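Local structure of time interval measuring enzyme TIME (Bombyx mori, 2E47) at residues Phe49-Lys54 against Gly86-Val91; Ser66-Glu71 against His114-Arg119. The protein probably acts as a copper- and zinc-dependent superoxide dismutase, converting superoxide radicals into hydrogen peroxide and oxygen, and is known as a time-interval-measuring clock protein. One frame throughout, in Å; residues are numbered along the deposited sequence.

Contact 1 of 2, residues Phe49-Lys54 against Gly86-Val91; sequences FHVHEK and GDLGNV. With CU (copper (II) ion), chain E; ZN (zinc ion), chain F.
The Phe-49 ring is approached obliquely by two aliphatic side chains, with Val-91 CG1 3.8 Å from Phe-49 CG and Leu-88 CD1 4.0 Å from Phe-49 CD1. Phe-49 CG stands anti to the backbone N (chi1 -172°), which brings the ring against Leu-88 and Val-91, and Val-51 CG2 extends this apolar patch by touching Leu-88 CD1 at 3.8 Å. The other flat group, the imidazole of His-50, has His-52 NE2 at its edge and in its plane, because copper joins the two: His-50 ND1 lies 2.0 Å from the copper and His-52 NE2 2.1 Å. The far nitrogen, His-50 NE2, is hydrogen-bonded to Asp-128. Across the contact, Asp-87 OD1 binds zinc at 2.1 Å, while OD2 accepts a hydrogen bond from Gly-76 N. The backbones run nearly antiparallel (158°) and share two hydrogen bonds. Val-51 N donates to Gly-86 O at 2.9 Å, and Phe-49 N to Gly-89 O at 2.9 Å. Two steps along one segment thus match three along the other, past the inverse gamma turn centred on Asp-87. A strand pair carrying a His-X-His pair of copper ligands beside a zinc-binding aspartate is characteristic of the metal site on the Greek-key barrel of Cu/Zn superoxide dismutases.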
loop_
_atom_site.group_PDB
_atom_site.type_symbol
_atom_site.label_atom_id
_atom_site.label_comp_id
_atom_site.label_asym_id
_atom_site.label_seq_id
_atom_site.Cartn_x
_atom_site.Cartn_y
_atom_site.Cartn_z
ATOM N N PHE A 49 3.870 2.717 -17.481
ATOM C CA PHE A 49 3.487 2.973 -16.113
ATOM C C PHE A 49 2.075 2.430 -15.937
ATOM O O PHE A 49 1.175 2.869 -16.610
ATOM C CB PHE A 49 3.478 4.461 -15.949
ATOM C CG PHE A 49 3.277 4.911 -14.547
ATOM C CD1 PHE A 49 2.188 5.692 -14.218
ATOM C CD2 PHE A 49 4.204 4.624 -13.602
ATOM C CE1 PHE A 49 2.018 6.122 -12.930
ATOM C CE2 PHE A 49 4.058 5.038 -12.329
ATOM C CZ PHE A 49 2.944 5.781 -11.982
ATOM N N HIS A 50 1.877 1.433 -15.073
ATOM C CA HIS A 50 0.564 0.767 -14.994
ATOM C C HIS A 50 0.149 0.482 -13.560
ATOM O O HIS A 50 1.019 0.371 -12.729
ATOM C CB HIS A 50 0.608 -0.577 -15.697
ATOM C CG HIS A 50 1.396 -0.574 -16.970
ATOM N ND1 HIS A 50 2.420 -1.471 -17.203
ATOM C CD2 HIS A 50 1.300 0.213 -18.083
ATOM C CE1 HIS A 50 2.923 -1.232 -18.405
ATOM N NE2 HIS A 50 2.258 -0.225 -18.968
ATOM N N VAL A 51 -1.148 0.264 -13.307
ATOM C CA VAL A 51 -1.625 -0.283 -12.040
ATOM C C VAL A 51 -1.676 -1.785 -12.223
ATOM O O VAL A 51 -2.406 -2.321 -13.150
ATOM C CB VAL A 51 -3.013 0.257 -11.697
ATOM C CG1 VAL A 51 -3.554 -0.372 -10.401
ATOM C CG2 VAL A 51 -2.968 1.843 -11.574
ATOM N N HIS A 52 -0.920 -2.493 -11.396
ATOM C CA HIS A 52 -0.914 -3.936 -11.485
ATOM C C HIS A 52 -1.921 -4.474 -10.431
ATOM O O HIS A 52 -2.373 -3.763 -9.525
ATOM C CB HIS A 52 0.523 -4.478 -11.338
ATOM C CG HIS A 52 1.382 -4.306 -12.566
ATOM N ND1 HIS A 52 2.221 -5.291 -13.024
ATOM C CD2 HIS A 52 1.559 -3.265 -13.407
ATOM C CE1 HIS A 52 2.883 -4.862 -14.079
ATOM N NE2 HIS A 52 2.484 -3.633 -14.351
ATOM N N GLU A 53 -2.339 -5.718 -10.592
ATOM C CA GLU A 53 -3.483 -6.211 -9.877
ATOM C C GLU A 53 -3.244 -6.338 -8.351
ATOM O O GLU A 53 -4.125 -6.042 -7.567
ATOM C CB GLU A 53 -3.886 -7.573 -10.467
ATOM C CG GLU A 53 -5.035 -8.160 -9.711
ATOM C CD GLU A 53 -5.374 -9.600 -10.119
ATOM O OE1 GLU A 53 -6.506 -10.048 -9.777
ATOM O OE2 GLU A 53 -4.524 -10.263 -10.756
ATOM N N LYS A 54 -2.078 -6.808 -7.930
ATOM C CA LYS A 54 -1.904 -7.094 -6.519
ATOM C C LYS A 54 -0.951 -6.049 -5.888
ATOM O O LYS A 54 0.030 -5.605 -6.530
ATOM C CB LYS A 54 -1.236 -8.446 -6.390
ATOM C CG LYS A 54 -2.060 -9.684 -6.866
ATOM C CD LYS A 54 -3.481 -9.497 -6.516
ATOM C CE LYS A 54 -4.320 -10.758 -6.835
ATOM N NZ LYS A 54 -5.675 -10.690 -6.152
ATOM N N GLY A 86 -5.862 -0.734 -15.639
ATOM C CA GLY A 86 -4.558 -0.287 -15.203
ATOM C C GLY A 86 -3.607 0.322 -16.226
ATOM O O GLY A 86 -2.473 0.635 -15.880
ATOM N N ASP A 87 -4.026 0.453 -17.483
ATOM C CA ASP A 87 -3.154 0.916 -18.550
ATOM C C ASP A 87 -3.133 2.419 -18.469
ATOM O O ASP A 87 -3.955 3.054 -19.113
ATOM C CB ASP A 87 -3.747 0.514 -19.914
ATOM C CG ASP A 87 -3.623 -1.001 -20.191
ATOM O OD1 ASP A 87 -2.941 -1.675 -19.435
ATOM O OD2 ASP A 87 -4.194 -1.510 -21.160
ATOM N N LEU A 88 -2.246 3.011 -17.695
ATOM C CA LEU A 88 -2.191 4.494 -17.618
ATOM C C LEU A 88 -1.325 5.024 -18.713
ATOM O O LEU A 88 -1.273 6.231 -18.885
ATOM C CB LEU A 88 -1.658 5.021 -16.271
ATOM C CG LEU A 88 -2.476 4.586 -15.041
ATOM C CD1 LEU A 88 -1.669 4.725 -13.730
ATOM C CD2 LEU A 88 -3.812 5.334 -14.942
ATOM N N GLY A 89 -0.606 4.177 -19.442
ATOM C CA GLY A 89 0.206 4.699 -20.529
ATOM C C GLY A 89 1.713 4.722 -20.225
ATOM O O GLY A 89 2.206 3.788 -19.603
ATOM N N ASN A 90 2.416 5.726 -20.729
ATOM C CA ASN A 90 3.857 5.900 -20.515
ATOM C C ASN A 90 4.031 7.186 -19.791
ATOM O O ASN A 90 3.222 8.110 -20.015
ATOM C CB ASN A 90 4.584 6.063 -21.875
ATOM C CG ASN A 90 4.675 4.747 -22.662
ATOM O OD1 ASN A 90 4.221 4.645 -23.809
ATOM N ND2 ASN A 90 5.293 3.772 -22.076
ATOM N N VAL A 91 5.079 7.296 -18.970
ATOM C CA VAL A 91 5.463 8.583 -18.394
ATOM C C VAL A 91 6.729 9.061 -19.082
ATOM O O VAL A 91 7.563 8.259 -19.441
ATOM C CB VAL A 91 5.684 8.549 -16.833
ATOM C CG1 VAL A 91 4.404 8.177 -16.158
ATOM C CG2 VAL A 91 6.704 7.565 -16.425
HETATM CU CU CU E . 2.907 -3.246 -16.327
HETATM ZN ZN ZN F . -2.181 -3.580 -19.790
#

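Contact 2 of 2, residues Ser66-Glu71 against His114-Arg119; sequences SHFNPE and HGIIGR. With ZN (zinc ion), chain F; CU (copper (II) ion), chain E.
Phe-68 and Arg-119 meet face to face: the guanidinium lies flat on the phenyl ring, with centres 4.0 Å apart and planes only 13° from parallel, a cation-pi stack. The arginine chain crosses the phenylalanine side chain at about a right angle, and its CD stands over the ring, 3.6 Å from the Phe-68 centroid, giving a CH-pi contact almost on the ring normal. Because the chain is extended from CG to NE, aliphatic and charged parts cover the same face in turn. The opposite face of Phe-68 is occupied by Pro-70 CD, so the ring is sandwiched, and His-114 O sits at its edge, near the ring plane, 3.8 Å from CE2 of Phe-68. Rotation of the guanidinium is fixed by Arg-119 NE, which donates to Gly-115 O at 3.1 Å within the guanidinium plane, and by NH2, which is hydrogen-bonded to Glu-53 O. With an alanine in place of Arg-119, one face of Phe-68 would probably lose its stacked partner, and the carbonyls of Gly-115 and Glu-53 would lose a donor. Farther along, Pro-70 CG packs on His-114 CD2 at 3.8 Å, and the Glu-71 chain, bent at chi2 (-73°), turns its carboxylate back to the same imidazole. The bond from His-114 NE2 to Glu-71 OE1 is short, 2.5 Å, and nearly straight; the oxygen uses its anti lone pair, and the carboxylate is turned 70° from the ring plane it meets edge-on. Since His-114 ND1 is also hydrogen-bonded, to the carbonyl of Gln-107, both ring nitrogens face acceptors, which would be consistent with a positively charged imidazole stabilised by the glutamate.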
loop_
_atom_site.group_PDB
_atom_site.type_symbol
_atom_site.label_atom_id
_atom_site.label_comp_id
_atom_site.label_asym_id
_atom_site.label_seq_id
_atom_site.Cartn_x
_atom_site.Cartn_y
_atom_site.Cartn_z
ATOM N N SER A 66 -0.146 -9.053 -12.855
ATOM C CA SER A 66 -0.241 -8.450 -14.180
ATOM C C SER A 66 -1.097 -7.190 -14.121
ATOM O O SER A 66 -1.477 -6.715 -13.047
ATOM C CB SER A 66 -0.792 -9.473 -15.202
ATOM O OG SER A 66 -2.012 -10.050 -14.781
ATOM N N HIS A 67 -1.411 -6.621 -15.265
ATOM C CA HIS A 67 -2.081 -5.353 -15.274
ATOM C C HIS A 67 -3.459 -5.542 -14.652
ATOM O O HIS A 67 -4.141 -6.543 -14.941
ATOM C CB HIS A 67 -2.125 -4.755 -16.709
ATOM C CG HIS A 67 -0.776 -4.361 -17.251
ATOM N ND1 HIS A 67 -0.592 -3.948 -18.551
ATOM C CD2 HIS A 67 0.451 -4.329 -16.639
ATOM C CE1 HIS A 67 0.716 -3.668 -18.696
ATOM N NE2 HIS A 67 1.363 -3.825 -17.529
ATOM N N PHE A 68 -3.911 -4.591 -13.840
ATOM C CA PHE A 68 -5.237 -4.664 -13.265
ATOM C C PHE A 68 -6.298 -4.685 -14.395
ATOM O O PHE A 68 -6.389 -3.745 -15.176
ATOM C CB PHE A 68 -5.449 -3.503 -12.321
ATOM C CG PHE A 68 -6.798 -3.482 -11.635
ATOM C CD1 PHE A 68 -7.376 -4.648 -11.128
ATOM C CD2 PHE A 68 -7.485 -2.283 -11.498
ATOM C CE1 PHE A 68 -8.594 -4.606 -10.490
ATOM C CE2 PHE A 68 -8.699 -2.202 -10.847
ATOM C CZ PHE A 68 -9.265 -3.378 -10.339
ATOM N N ASN A 69 -7.113 -5.743 -14.463
ATOM C CA ASN A 69 -7.969 -6.001 -15.643
ATOM C C ASN A 69 -9.322 -6.676 -15.233
ATOM O O ASN A 69 -9.575 -7.817 -15.619
ATOM C CB ASN A 69 -7.178 -6.873 -16.646
ATOM C CG ASN A 69 -7.906 -7.142 -18.017
ATOM O OD1 ASN A 69 -7.573 -8.119 -18.665
ATOM N ND2 ASN A 69 -8.736 -6.245 -18.492
ATOM N N PRO A 70 -10.179 -5.966 -14.436
ATOM C CA PRO A 70 -11.426 -6.538 -13.970
ATOM C C PRO A 70 -12.417 -6.733 -15.119
ATOM O O PRO A 70 -13.346 -7.536 -15.006
ATOM C CB PRO A 70 -11.961 -5.464 -13.040
ATOM C CG PRO A 70 -11.431 -4.190 -13.591
ATOM C CD PRO A 70 -10.030 -4.562 -13.989
ATOM N N GLU A 71 -12.238 -6.016 -16.228
ATOM C CA GLU A 71 -13.174 -6.221 -17.327
ATOM C C GLU A 71 -12.701 -7.258 -18.358
ATOM O O GLU A 71 -13.406 -7.516 -19.335
ATOM C CB GLU A 71 -13.555 -4.913 -18.004
ATOM C CG GLU A 71 -13.953 -3.717 -17.086
ATOM C CD GLU A 71 -15.320 -3.847 -16.412
ATOM O OE1 GLU A 71 -15.570 -3.063 -15.466
ATOM O OE2 GLU A 71 -16.139 -4.736 -16.793
ATOM N N HIS A 114 -13.492 -0.905 -10.122
ATOM C CA HIS A 114 -12.267 -0.384 -10.736
ATOM C C HIS A 114 -11.349 0.275 -9.706
ATOM O O HIS A 114 -10.441 1.062 -10.062
ATOM C CB HIS A 114 -12.618 0.641 -11.779
ATOM C CG HIS A 114 -13.258 0.076 -12.997
ATOM N ND1 HIS A 114 -13.417 0.813 -14.154
ATOM C CD2 HIS A 114 -13.775 -1.156 -13.252
ATOM C CE1 HIS A 114 -14.005 0.057 -15.073
ATOM N NE2 HIS A 114 -14.231 -1.141 -14.549
ATOM N N GLY A 115 -11.650 0.047 -8.424
ATOM C CA GLY A 115 -10.966 0.719 -7.330
ATOM C C GLY A 115 -9.528 0.229 -7.333
ATOM O O GLY A 115 -9.293 -0.967 -7.420
ATOM N N ILE A 116 -8.567 1.149 -7.278
ATOM C CA ILE A 116 -7.105 0.787 -7.257
ATOM C C ILE A 116 -6.444 0.873 -5.879
ATOM O O ILE A 116 -5.263 0.591 -5.751
ATOM C CB ILE A 116 -6.296 1.627 -8.230
ATOM C CG1 ILE A 116 -6.369 3.113 -7.835
ATOM C CG2 ILE A 116 -6.936 1.562 -9.618
ATOM C CD1 ILE A 116 -5.888 4.025 -8.967
ATOM N N ILE A 117 -7.189 1.214 -4.837
ATOM C CA ILE A 117 -6.535 1.273 -3.530
ATOM C C ILE A 117 -6.128 -0.120 -3.073
ATOM O O ILE A 117 -6.920 -1.080 -3.155
ATOM C CB ILE A 117 -7.367 2.043 -2.439
ATOM C CG1 ILE A 117 -7.355 3.529 -2.762
ATOM C CG2 ILE A 117 -6.807 1.771 -1.022
ATOM C CD1 ILE A 117 -8.476 4.257 -2.104
ATOM N N GLY A 118 -4.866 -0.237 -2.622
ATOM C CA GLY A 118 -4.310 -1.534 -2.251
ATOM C C GLY A 118 -3.699 -2.242 -3.430
ATOM O O GLY A 118 -3.160 -3.341 -3.260
ATOM N N ARG A 119 -3.815 -1.658 -4.639
ATOM C CA ARG A 119 -3.161 -2.233 -5.815
ATOM C C ARG A 119 -1.764 -1.604 -5.949
ATOM O O ARG A 119 -1.330 -0.940 -5.040
ATOM C CB ARG A 119 -4.073 -2.138 -7.079
ATOM C CG ARG A 119 -5.397 -2.859 -6.756
ATOM C CD ARG A 119 -6.318 -3.020 -7.888
ATOM N NE ARG A 119 -7.629 -3.578 -7.461
ATOM C CZ ARG A 119 -7.890 -4.880 -7.241
ATOM N NH1 ARG A 119 -9.109 -5.241 -6.883
ATOM N NH2 ARG A 119 -6.974 -5.820 -7.391
HETATM ZN ZN ZN F . -2.181 -3.580 -19.790
HETATM CU CU CU E . 2.907 -3.246 -16.327
#

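In the fold
The centres of contacts 1 and 2 lie about 9 Å apart, and their segments alternate along the chain: 49-54, 66-71, 86-91, then 114-119. Contact 1 pairs strand 45-52 with strand 87-93, its neighbour in the antiparallel barrel; contact 2 joins the loop between those strands to the loop leading into strand 120-124, the other neighbour of strand 45-52. They touch directly, since Val-51 O lies 2.8 Å from Phe-68 N, a probable backbone hydrogen bond. His-67, just before Phe-68, bridges both metals, completing the copper site with His-50, His-52 and His-124 and the zinc site with His-75, His-84 and Asp-87. The bimetal centre therefore ties loop to barrel.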